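Local coordinates for citrate lyase, subunit 1 (Methanosaeta concilii, PDB 6HXI), which probably catalyses the ATP-driven conversion of citrate and coenzyme A to oxaloacetate and acetyl-CoA, at residues Y305-C319 with F345-A358. Sequence-based numbering, arbitrary orientation.
With COA (coenzyme A), chain G; FLC (citrate anion), chain M.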
ATOM      1  N   TYR C 305      31.854  30.016  31.434  1.00 47.73           N
ATOM      2  CA  TYR C 305      31.018  29.244  30.513  1.00 45.90           C
ATOM      3  C   TYR C 305      29.987  30.223  29.944  1.00 49.65           C
ATOM      4  O   TYR C 305      29.459  31.056  30.677  1.00 49.06           O
ATOM      5  CB  TYR C 305      30.367  28.005  31.164  1.00 46.74           C
ATOM      6  CG  TYR C 305      29.190  28.308  32.062  1.00 48.50           C
ATOM      7  CD1 TYR C 305      29.378  28.648  33.400  1.00 50.67           C
ATOM      8  CD2 TYR C 305      27.887  28.239  31.582  1.00 48.96           C
ATOM      9  CE1 TYR C 305      28.296  28.926  34.230  1.00 50.65           C
ATOM     10  CE2 TYR C 305      26.797  28.536  32.397  1.00 50.18           C
ATOM     11  CZ  TYR C 305      27.006  28.869  33.724  1.00 55.14           C
ATOM     12  OH  TYR C 305      25.936  29.167  34.521  1.00 50.37           O
ATOM     13  N   SER C 306      29.767  30.190  28.639  1.00 45.89           N
ATOM     14  CA  SER C 306      28.814  31.066  27.956  1.00 45.24           C
ATOM     15  C   SER C 306      28.524  30.484  26.587  1.00 47.24           C
ATOM     16  O   SER C 306      28.917  29.361  26.315  1.00 47.52           O
ATOM     17  CB  SER C 306      29.385  32.476  27.828  1.00 48.04           C
ATOM     18  OG  SER C 306      30.611  32.410  27.120  1.00 54.59           O
ATOM     19  N   GLY C 307      27.839  31.234  25.747  1.00 44.74           N
ATOM     20  CA  GLY C 307      27.513  30.794  24.391  1.00 44.72           C
ATOM     21  C   GLY C 307      26.560  29.622  24.334  1.00 47.51           C
ATOM     22  O   GLY C 307      26.663  28.774  23.445  1.00 48.17           O
ATOM     23  N   ASP C 308      25.624  29.578  25.293  1.00 43.89           N
ATOM     24  CA  ASP C 308      24.580  28.553  25.453  1.00 42.68           C
ATOM     25  C   ASP C 308      25.110  27.098  25.396  1.00 44.78           C
ATOM     26  O   ASP C 308      24.748  26.365  24.466  1.00 45.82           O
ATOM     27  CB  ASP C 308      23.411  28.768  24.473  1.00 43.01           C
ATOM     28  CG  ASP C 308      22.138  27.971  24.787  1.00 55.84           C
ATOM     29  OD1 ASP C 308      21.905  27.642  25.991  1.00 54.01           O
ATOM     30  OD2 ASP C 308      21.356  27.707  23.840  1.00 64.94           O
ATOM     31  N   PRO C 309      25.938  26.644  26.387  1.00 39.89           N
ATOM     32  CA  PRO C 309      26.383  25.239  26.372  1.00 38.98           C
ATOM     33  C   PRO C 309      25.253  24.297  26.783  1.00 42.24           C
ATOM     34  O   PRO C 309      24.412  24.686  27.593  1.00 43.10           O
ATOM     35  CB  PRO C 309      27.532  25.213  27.389  1.00 41.68           C
ATOM     36  CG  PRO C 309      27.320  26.370  28.281  1.00 46.49           C
ATOM     37  CD  PRO C 309      26.471  27.380  27.566  1.00 41.78           C
ATOM     38  N   ASN C 310      25.222  23.058  26.229  1.00 37.87           N
ATOM     39  CA  ASN C 310      24.189  22.088  26.578  1.00 38.36           C
ATOM     40  C   ASN C 310      24.394  21.493  27.979  1.00 45.91           C
ATOM     41  O   ASN C 310      25.435  21.713  28.601  1.00 46.55           O
ATOM     42  CB  ASN C 310      24.045  20.988  25.506  1.00 41.60           C
ATOM     43  CG  ASN C 310      25.272  20.138  25.260  1.00 67.61           C
ATOM     44  OD1 ASN C 310      25.936  19.648  26.183  1.00 53.02           O
ATOM     45  ND2 ASN C 310      25.558  19.883  23.990  1.00 62.63           N
ATOM     46  N   THR C 311      23.388  20.736  28.463  1.00 44.97           N
ATOM     47  CA  THR C 311      23.376  20.063  29.765  1.00 45.54           C
ATOM     48  C   THR C 311      24.617  19.184  30.006  1.00 51.46           C
ATOM     49  O   THR C 311      25.212  19.256  31.072  1.00 51.22           O
ATOM     50  CB  THR C 311      22.066  19.274  29.910  1.00 43.48           C
ATOM     51  OG1 THR C 311      20.995  20.197  29.817  1.00 38.58           O
ATOM     52  CG2 THR C 311      21.972  18.510  31.232  1.00 42.25           C
ATOM     53  N   GLU C 312      24.981  18.361  29.022  1.00 49.29           N
ATOM     54  CA  GLU C 312      26.126  17.452  29.061  1.00 50.52           C
ATOM     55  C   GLU C 312      27.420  18.232  29.236  1.00 54.53           C
ATOM     56  O   GLU C 312      28.229  17.857  30.083  1.00 55.23           O
ATOM     57  CB  GLU C 312      26.142  16.588  27.788  1.00 51.98           C
ATOM     58  CG  GLU C 312      27.285  15.598  27.656  1.00 61.11           C
ATOM     59  CD  GLU C 312      27.425  15.078  26.237  1.00 78.60           C
ATOM     60  OE1 GLU C 312      28.406  15.453  25.554  1.00 60.52           O
ATOM     61  OE2 GLU C 312      26.514  14.353  25.781  1.00 86.27           O
ATOM     62  N   GLU C 313      27.604  19.331  28.472  1.00 50.58           N
ATOM     63  CA  GLU C 313      28.807  20.170  28.574  1.00 50.41           C
ATOM     64  C   GLU C 313      28.939  20.803  29.959  1.00 53.30           C
ATOM     65  O   GLU C 313      30.018  20.725  30.552  1.00 54.95           O
ATOM     66  CB  GLU C 313      28.851  21.235  27.475  1.00 51.28           C
ATOM     67  CG  GLU C 313      29.074  20.633  26.094  1.00 63.19           C
ATOM     68  CD  GLU C 313      28.754  21.504  24.894  1.00 81.05           C
ATOM     69  OE1 GLU C 313      28.122  22.571  25.061  1.00 76.97           O
ATOM     70  OE2 GLU C 313      29.124  21.096  23.770  1.00 87.52           O
ATOM     71  N   THR C 314      27.830  21.365  30.500  1.00 47.29           N
ATOM     72  CA  THR C 314      27.822  22.008  31.822  1.00 47.48           C
ATOM     73  C   THR C 314      27.999  20.980  32.918  1.00 52.06           C
ATOM     74  O   THR C 314      28.594  21.287  33.952  1.00 50.82           O
ATOM     75  CB  THR C 314      26.577  22.899  32.035  1.00 54.42           C
ATOM     76  OG1 THR C 314      25.405  22.074  32.045  1.00 55.90           O
ATOM     77  CG2 THR C 314      26.445  23.981  30.985  1.00 49.07           C
ATOM     78  N   TYR C 315      27.484  19.760  32.695  1.00 49.51           N
ATOM     79  CA  TYR C 315      27.601  18.663  33.654  1.00 51.33           C
ATOM     80  C   TYR C 315      29.074  18.285  33.847  1.00 58.36           C
ATOM     81  O   TYR C 315      29.537  18.241  34.984  1.00 60.32           O
ATOM     82  CB  TYR C 315      26.763  17.458  33.186  1.00 53.67           C
ATOM     83  CG  TYR C 315      27.093  16.178  33.903  1.00 57.47           C
ATOM     84  CD1 TYR C 315      26.570  15.911  35.161  1.00 60.36           C
ATOM     85  CD2 TYR C 315      27.956  15.238  33.336  1.00 58.64           C
ATOM     86  CE1 TYR C 315      26.885  14.738  35.839  1.00 63.30           C
ATOM     87  CE2 TYR C 315      28.285  14.064  34.009  1.00 61.06           C
ATOM     88  CZ  TYR C 315      27.742  13.818  35.259  1.00 68.48           C
ATOM     89  OH  TYR C 315      28.059  12.676  35.935  1.00 74.14           O
ATOM     90  N   HIS C 316      29.813  18.042  32.738  1.00 54.73           N
ATOM     91  CA  HIS C 316      31.244  17.700  32.763  1.00 55.24           C
ATOM     92  C   HIS C 316      32.106  18.790  33.362  1.00 59.29           C
ATOM     93  O   HIS C 316      33.046  18.481  34.085  1.00 60.84           O
ATOM     94  CB  HIS C 316      31.752  17.284  31.382  1.00 55.31           C
ATOM     95  CG  HIS C 316      31.193  15.975  30.931  1.00 59.41           C
ATOM     96  ND1 HIS C 316      30.455  15.869  29.760  1.00 60.76           N
ATOM     97  CD2 HIS C 316      31.247  14.761  31.524  1.00 62.93           C
ATOM     98  CE1 HIS C 316      30.099  14.596  29.673  1.00 61.10           C
ATOM     99  NE2 HIS C 316      30.553  13.891  30.709  1.00 63.03           N
ATOM    100  N   TYR C 317      31.759  20.062  33.093  1.00 54.14           N
ATOM    101  CA  TYR C 317      32.419  21.241  33.625  1.00 53.14           C
ATOM    102  C   TYR C 317      32.237  21.304  35.146  1.00 56.84           C
ATOM    103  O   TYR C 317      33.218  21.502  35.862  1.00 58.12           O
ATOM    104  CB  TYR C 317      31.838  22.498  32.965  1.00 53.78           C
ATOM    105  CG  TYR C 317      32.581  23.774  33.293  1.00 56.64           C
ATOM    106  CD1 TYR C 317      33.669  24.190  32.527  1.00 58.36           C
ATOM    107  CD2 TYR C 317      32.178  24.585  34.349  1.00 58.14           C
ATOM    108  CE1 TYR C 317      34.345  25.375  32.816  1.00 60.18           C
ATOM    109  CE2 TYR C 317      32.839  25.776  34.638  1.00 59.66           C
ATOM    110  CZ  TYR C 317      33.933  26.161  33.882  1.00 68.02           C
ATOM    111  OH  TYR C 317      34.589  27.330  34.185  1.00 70.17           O
ATOM    112  N   THR C 318      30.986  21.153  35.632  1.00 52.70           N
ATOM    113  CA  THR C 318      30.635  21.198  37.054  1.00 54.04           C
ATOM    114  C   THR C 318      31.299  20.041  37.796  1.00 61.38           C
ATOM    115  O   THR C 318      31.752  20.237  38.922  1.00 62.83           O
ATOM    116  CB  THR C 318      29.095  21.263  37.267  1.00 58.60           C
ATOM    117  OG1 THR C 318      28.527  22.291  36.457  1.00 51.29           O
ATOM    118  CG2 THR C 318      28.704  21.526  38.729  1.00 58.84           C
ATOM    119  N   CYS C 319      31.378  18.852  37.157  1.00 58.36           N
ATOM    120  CA  CYS C 319      32.025  17.652  37.709  1.00 60.93           C
ATOM    121  C   CYS C 319      33.509  17.917  37.930  1.00 66.75           C
ATOM    122  O   CYS C 319      34.058  17.483  38.941  1.00 68.34           O
ATOM    123  CB  CYS C 319      31.819  16.448  36.791  1.00 61.83           C
ATOM    124  SG  CYS C 319      30.220  15.620  36.992  1.00 66.34           S
ATOM    125  N   PHE C 345      20.868  34.579  25.901  1.00 39.12           N
ATOM    126  CA  PHE C 345      20.426  33.396  25.172  1.00 38.72           C
ATOM    127  C   PHE C 345      20.776  32.073  25.840  1.00 43.34           C
ATOM    128  O   PHE C 345      20.095  31.091  25.561  1.00 43.53           O
ATOM    129  CB  PHE C 345      20.895  33.422  23.703  1.00 39.72           C
ATOM    130  CG  PHE C 345      22.384  33.320  23.446  1.00 39.51           C
ATOM    131  CD1 PHE C 345      23.197  34.455  23.495  1.00 41.49           C
ATOM    132  CD2 PHE C 345      22.963  32.104  23.104  1.00 37.66           C
ATOM    133  CE1 PHE C 345      24.575  34.362  23.228  1.00 41.60           C
ATOM    134  CE2 PHE C 345      24.339  32.010  22.849  1.00 39.87           C
ATOM    135  CZ  PHE C 345      25.131  33.139  22.907  1.00 38.55           C
ATOM    136  N   THR C 346      21.808  32.031  26.699  1.00 41.99           N
ATOM    137  CA  THR C 346      22.189  30.827  27.448  1.00 41.12           C
ATOM    138  C   THR C 346      20.978  30.377  28.224  1.00 47.28           C
ATOM    139  O   THR C 346      20.415  31.158  28.994  1.00 49.09           O
ATOM    140  CB  THR C 346      23.393  31.114  28.353  1.00 43.35           C
ATOM    141  OG1 THR C 346      24.527  31.442  27.539  1.00 47.07           O
ATOM    142  CG2 THR C 346      23.756  29.937  29.286  1.00 37.92           C
ATOM    143  N   ASP C 347      20.534  29.148  27.974  1.00 43.60           N
ATOM    144  CA  ASP C 347      19.377  28.578  28.657  1.00 43.33           C
ATOM    145  C   ASP C 347      19.732  28.209  30.114  1.00 46.04           C
ATOM    146  O   ASP C 347      20.552  27.323  30.354  1.00 45.52           O
ATOM    147  CB  ASP C 347      18.854  27.356  27.880  1.00 45.18           C
ATOM    148  CG  ASP C 347      17.390  27.077  28.145  1.00 57.61           C
ATOM    149  OD1 ASP C 347      17.053  26.686  29.292  1.00 57.53           O
ATOM    150  OD2 ASP C 347      16.574  27.272  27.216  1.00 67.38           O
ATOM    151  N   VAL C 348      19.115  28.885  31.081  1.00 41.47           N
ATOM    152  CA  VAL C 348      19.430  28.657  32.500  1.00 41.85           C
ATOM    153  C   VAL C 348      18.911  27.290  32.992  1.00 46.97           C
ATOM    154  O   VAL C 348      19.525  26.683  33.871  1.00 48.64           O
ATOM    155  CB  VAL C 348      18.961  29.842  33.389  1.00 45.95           C
ATOM    156  CG1 VAL C 348      19.376  29.649  34.854  1.00 46.25           C
ATOM    157  CG2 VAL C 348      19.484  31.176  32.855  1.00 45.20           C
ATOM    158  N   ALA C 349      17.796  26.806  32.414  1.00 43.29           N
ATOM    159  CA  ALA C 349      17.190  25.526  32.768  1.00 43.73           C
ATOM    160  C   ALA C 349      18.082  24.370  32.370  1.00 49.66           C
ATOM    161  O   ALA C 349      18.280  23.465  33.181  1.00 50.69           O
ATOM    162  CB  ALA C 349      15.832  25.380  32.108  1.00 44.54           C
ATOM    163  N   LYS C 350      18.582  24.373  31.105  1.00 46.97           N
ATOM    164  CA  LYS C 350      19.454  23.331  30.525  1.00 46.27           C
ATOM    165  C   LYS C 350      20.829  23.321  31.190  1.00 47.03           C
ATOM    166  O   LYS C 350      21.338  22.244  31.514  1.00 45.55           O
ATOM    167  CB  LYS C 350      19.625  23.518  28.998  1.00 47.42           C
ATOM    168  CG  LYS C 350      18.356  23.336  28.190  1.00 48.40           C
ATOM    169  CD  LYS C 350      18.621  23.541  26.706  1.00 62.31           C
ATOM    170  CE  LYS C 350      17.330  23.581  25.928  1.00 87.79           C
ATOM    171  NZ  LYS C 350      17.559  23.846  24.483  1.00105.01           N
ATOM    172  N   THR C 351      21.439  24.523  31.381  1.00 43.52           N
ATOM    173  CA  THR C 351      22.757  24.648  32.020  1.00 43.27           C
ATOM    174  C   THR C 351      22.680  24.223  33.492  1.00 49.96           C
ATOM    175  O   THR C 351      23.473  23.370  33.908  1.00 49.94           O
ATOM    176  CB  THR C 351      23.385  26.043  31.842  1.00 43.23           C
ATOM    177  OG1 THR C 351      22.584  27.030  32.474  1.00 37.86           O
ATOM    178  CG2 THR C 351      23.654  26.397  30.395  1.00 42.20           C
ATOM    179  N   PHE C 352      21.698  24.781  34.268  1.00 46.87           N
ATOM    180  CA  PHE C 352      21.541  24.424  35.681  1.00 47.39           C
ATOM    181  C   PHE C 352      21.106  22.978  35.867  1.00 49.95           C
ATOM    182  O   PHE C 352      21.402  22.424  36.915  1.00 51.91           O
ATOM    183  CB  PHE C 352      20.640  25.405  36.447  1.00 49.88           C
ATOM    184  CG  PHE C 352      21.314  26.699  36.860  1.00 51.31           C
ATOM    185  CD1 PHE C 352      22.557  27.062  36.339  1.00 53.06           C
ATOM    186  CD2 PHE C 352      20.705  27.559  37.763  1.00 53.14           C
ATOM    187  CE1 PHE C 352      23.172  28.251  36.713  1.00 52.48           C
ATOM    188  CE2 PHE C 352      21.325  28.749  38.140  1.00 55.84           C
ATOM    189  CZ  PHE C 352      22.559  29.082  37.619  1.00 53.05           C
ATOM    190  N   LYS C 353      20.505  22.334  34.846  1.00 44.03           N
ATOM    191  CA  LYS C 353      20.181  20.908  34.924  1.00 45.70           C
ATOM    192  C   LYS C 353      21.482  20.098  34.999  1.00 51.37           C
ATOM    193  O   LYS C 353      21.537  19.138  35.756  1.00 54.01           O
ATOM    194  CB  LYS C 353      19.311  20.437  33.741  1.00 47.75           C
ATOM    195  CG  LYS C 353      19.001  18.946  33.777  1.00 58.04           C
ATOM    196  CD  LYS C 353      17.762  18.575  33.003  1.00 77.00           C
ATOM    197  CE  LYS C 353      17.199  17.252  33.475  1.00 91.87           C
ATOM    198  NZ  LYS C 353      17.892  16.088  32.866  1.00103.66           N
ATOM    199  N   GLY C 354      22.510  20.525  34.242  1.00 47.02           N
ATOM    200  CA  GLY C 354      23.846  19.926  34.236  1.00 46.96           C
ATOM    201  C   GLY C 354      24.573  20.135  35.561  1.00 48.93           C
ATOM    202  O   GLY C 354      25.196  19.208  36.089  1.00 46.14           O
ATOM    203  N   VAL C 355      24.459  21.361  36.116  1.00 45.59           N
ATOM    204  CA  VAL C 355      25.033  21.780  37.408  1.00 46.24           C
ATOM    205  C   VAL C 355      24.387  20.954  38.548  1.00 55.81           C
ATOM    206  O   VAL C 355      25.104  20.426  39.396  1.00 58.06           O
ATOM    207  CB  VAL C 355      24.888  23.319  37.633  1.00 47.52           C
ATOM    208  CG1 VAL C 355      25.323  23.728  39.044  1.00 48.10           C
ATOM    209  CG2 VAL C 355      25.643  24.120  36.566  1.00 45.32           C
ATOM    210  N   VAL C 356      23.044  20.842  38.555  1.00 54.93           N
ATOM    211  CA  VAL C 356      22.281  20.069  39.547  1.00 57.07           C
ATOM    212  C   VAL C 356      22.701  18.592  39.507  1.00 62.93           C
ATOM    213  O   VAL C 356      22.969  18.031  40.561  1.00 64.25           O
ATOM    214  CB  VAL C 356      20.734  20.293  39.436  1.00 60.87           C
ATOM    215  CG1 VAL C 356      19.938  19.241  40.211  1.00 62.33           C
ATOM    216  CG2 VAL C 356      20.351  21.695  39.909  1.00 60.15           C
ATOM    217  N   MET C 357      22.818  17.992  38.297  1.00 60.62           N
ATOM    218  CA  MET C 357      23.238  16.590  38.102  1.00 62.59           C
ATOM    219  C   MET C 357      24.616  16.275  38.700  1.00 66.70           C
ATOM    220  O   MET C 357      24.793  15.214  39.311  1.00 65.83           O
ATOM    221  CB  MET C 357      23.206  16.210  36.623  1.00 64.69           C
ATOM    222  CG  MET C 357      21.817  15.932  36.127  1.00 69.62           C
ATOM    223  SD  MET C 357      21.743  15.654  34.356  1.00 74.20           S
ATOM    224  CE  MET C 357      20.498  14.322  34.342  1.00 72.74           C
ATOM    225  N   ALA C 358      25.580  17.210  38.535  1.00 63.04           N
ATOM    226  CA  ALA C 358      26.922  17.059  39.086  1.00 63.94           C
ATOM    227  C   ALA C 358      26.893  17.189  40.606  1.00 67.85           C
ATOM    228  O   ALA C 358      27.484  16.342  41.276  1.00 68.79           O
ATOM    229  CB  ALA C 358      27.863  18.075  38.483  1.00 63.45           C
TER
HETATM  230  N1A COA G 701      26.989  16.835   8.173  1.00 37.02           N
HETATM  231  C2A COA G 701      28.050  17.641   8.057  1.00 38.66           C
HETATM  232  N3A COA G 701      28.274  18.822   8.651  1.00 36.94           N
HETATM  233  C4A COA G 701      27.222  19.195   9.397  1.00 37.60           C
HETATM  234  C5A COA G 701      26.059  18.474   9.605  1.00 36.70           C
HETATM  235  C6A COA G 701      25.969  17.215   8.979  1.00 37.31           C
HETATM  236  N6A COA G 701      24.956  16.371   9.164  1.00 40.79           N
HETATM  237  N7A COA G 701      25.153  19.211  10.351  1.00 41.12           N
HETATM  238  C8A COA G 701      25.780  20.336  10.584  1.00 40.25           C
HETATM  239  N9A COA G 701      27.035  20.400  10.034  1.00 41.42           N
HETATM  240  C1B COA G 701      27.973  21.521  10.075  1.00 39.94           C
HETATM  241  C2B COA G 701      27.442  22.844   9.538  1.00 40.71           C
HETATM  242  O2B COA G 701      27.525  22.894   8.112  1.00 43.32           O
HETATM  243  C3B COA G 701      28.409  23.824  10.212  1.00 39.95           C
HETATM  244  O3B COA G 701      29.679  23.888   9.526  1.00 37.56           O
HETATM  245  P3B COA G 701      30.641  25.159   9.564  1.00 35.80           P
HETATM  246  O7A COA G 701      30.869  25.490  11.000  1.00 36.78           O
HETATM  247  O8A COA G 701      31.874  24.751   8.839  1.00 39.03           O
HETATM  248  O9A COA G 701      29.918  26.256   8.762  1.00 35.17           O
HETATM  249  C4B COA G 701      28.748  23.151  11.548  1.00 37.80           C
HETATM  250  O4B COA G 701      28.338  21.774  11.418  1.00 38.21           O
HETATM  251  C5B COA G 701      28.111  23.772  12.765  1.00 39.15           C
HETATM  252  O5B COA G 701      26.729  24.035  12.450  1.00 42.87           O
HETATM  253  P1A COA G 701      26.000  25.425  12.907  1.00 45.87           P
HETATM  254  O1A COA G 701      24.517  25.377  12.847  1.00 46.78           O
HETATM  255  O2A COA G 701      26.592  26.638  12.209  1.00 39.95           O
HETATM  256  O3A COA G 701      26.520  25.376  14.415  1.00 51.94           O
HETATM  257  P2A COA G 701      26.278  26.072  15.825  1.00 48.04           P
HETATM  258  O4A COA G 701      25.225  25.348  16.564  1.00 49.20           O
HETATM  259  O5A COA G 701      27.603  25.973  16.545  1.00 50.70           O
HETATM  260  O6A COA G 701      25.859  27.612  15.541  1.00 41.51           O
HETATM  261  CBP COA G 701      26.583  29.744  16.480  1.00 36.87           C
HETATM  262  CCP COA G 701      26.833  28.665  15.420  1.00 39.55           C
HETATM  263  CDP COA G 701      27.625  30.854  16.286  1.00 29.73           C
HETATM  264  CEP COA G 701      25.169  30.344  16.347  1.00 36.86           C
HETATM  265  CAP COA G 701      26.735  29.101  17.887  1.00 40.28           C
HETATM  266  OAP COA G 701      27.901  28.300  17.963  1.00 42.80           O
HETATM  267  C9P COA G 701      26.697  30.049  19.079  1.00 45.34           C
HETATM  268  O9P COA G 701      25.614  30.447  19.514  1.00 49.14           O
HETATM  269  N8P COA G 701      27.879  30.397  19.613  1.00 43.34           N
HETATM  270  C7P COA G 701      28.005  31.368  20.691  1.00 39.76           C
HETATM  271  C6P COA G 701      28.745  32.600  20.246  1.00 43.61           C
HETATM  272  C5P COA G 701      28.973  33.572  21.380  1.00 46.46           C
HETATM  273  O5P COA G 701      29.087  33.175  22.538  1.00 49.05           O
HETATM  274  N4P COA G 701      29.017  34.862  21.051  1.00 47.54           N
HETATM  275  C3P COA G 701      29.123  35.929  22.038  1.00 51.38           C
HETATM  276  C2P COA G 701      27.789  36.279  22.666  1.00 54.05           C
HETATM  277  S1P COA G 701      28.107  37.743  23.690  1.00 58.56           S
HETATM  278  CAC FLC M 501      25.715  34.365  29.826  1.00 54.58           C
HETATM  279  CA  FLC M 501      26.511  35.063  28.731  1.00 53.68           C
HETATM  280  CB  FLC M 501      26.053  34.831  27.280  1.00 54.69           C
HETATM  281  CBC FLC M 501      24.547  35.162  27.182  1.00 50.87           C
HETATM  282  CG  FLC M 501      26.873  35.697  26.309  1.00 58.32           C
HETATM  283  CGC FLC M 501      28.215  36.207  26.824  1.00 62.50           C
HETATM  284  OA1 FLC M 501      25.513  33.127  29.698  1.00 49.74           O
HETATM  285  OA2 FLC M 501      25.354  35.054  30.823  1.00 53.29           O
HETATM  286  OB1 FLC M 501      23.781  34.222  26.896  1.00 45.67           O
HETATM  287  OB2 FLC M 501      24.198  36.346  27.394  1.00 52.88           O
HETATM  288  OG1 FLC M 501      29.219  35.485  26.673  1.00 63.94           O
HETATM  289  OG2 FLC M 501      28.246  37.328  27.389  1.00 64.47           O
HETATM  290  OHB FLC M 501      26.265  33.469  26.931  1.00 56.69           O
HETATM  291  O   HOH W   1      23.511  29.431  33.382  1.00 38.02           O
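Asp-308 and Thr-346 knit the two loops together at the citrate site. Asp-308 N donates to Thr-346 OG1 (3.1 Å), and Asp-347 N returns a nearly straight bond to Asp-308 OD1 (2.8 Å, 177° at the hydrogen), meeting the oxygen from above the carboxylate plane. Asp-308 CG, anti to the backbone N (chi1 -166°), brings the carboxylate to that amide. Asp-308 CB lies 3.6 Å from Phe-345 CD2, oblique to the ring. Citrate is gripped from both loops: its hydroxyl OHB accepts from Gly-307 N and donates to Thr-346 OG1 (2.7 Å), and carboxylate oxygen OB1 takes the amides of Phe-345 and Thr-346. The Phe-345 ring carries OB1 3.4 Å above one face, offset toward the rim, with coenzyme A C2P at its edge. Were Phe-345 replaced by an alanine, that citrate oxygen and the thiol end of coenzyme A would probably lose their common aromatic wall, and Asp-308 CB its support.

Behind the site, helices 311-325 and 348-361 run side by side; the axes of 311-319 and 348-358 come within 7.2 Å and cross at -38°. Thr-311 is a knob among Lys-350, Lys-353, Gly-354 and Met-357, its OG1 donating to Lys-350 O (2.7 Å). Gly-354 permits this closeness: a CB there would clash with Thr-314 OG1 and Thr-311 O. Farther along, the Tyr-315 ring presents its edge to Ala-358 N, and its hydroxyl bonds Glu-361. Here the two loops form part of the citrate and coenzyme A site of the citrate-binding domain, which is related to succinyl-CoA synthetase.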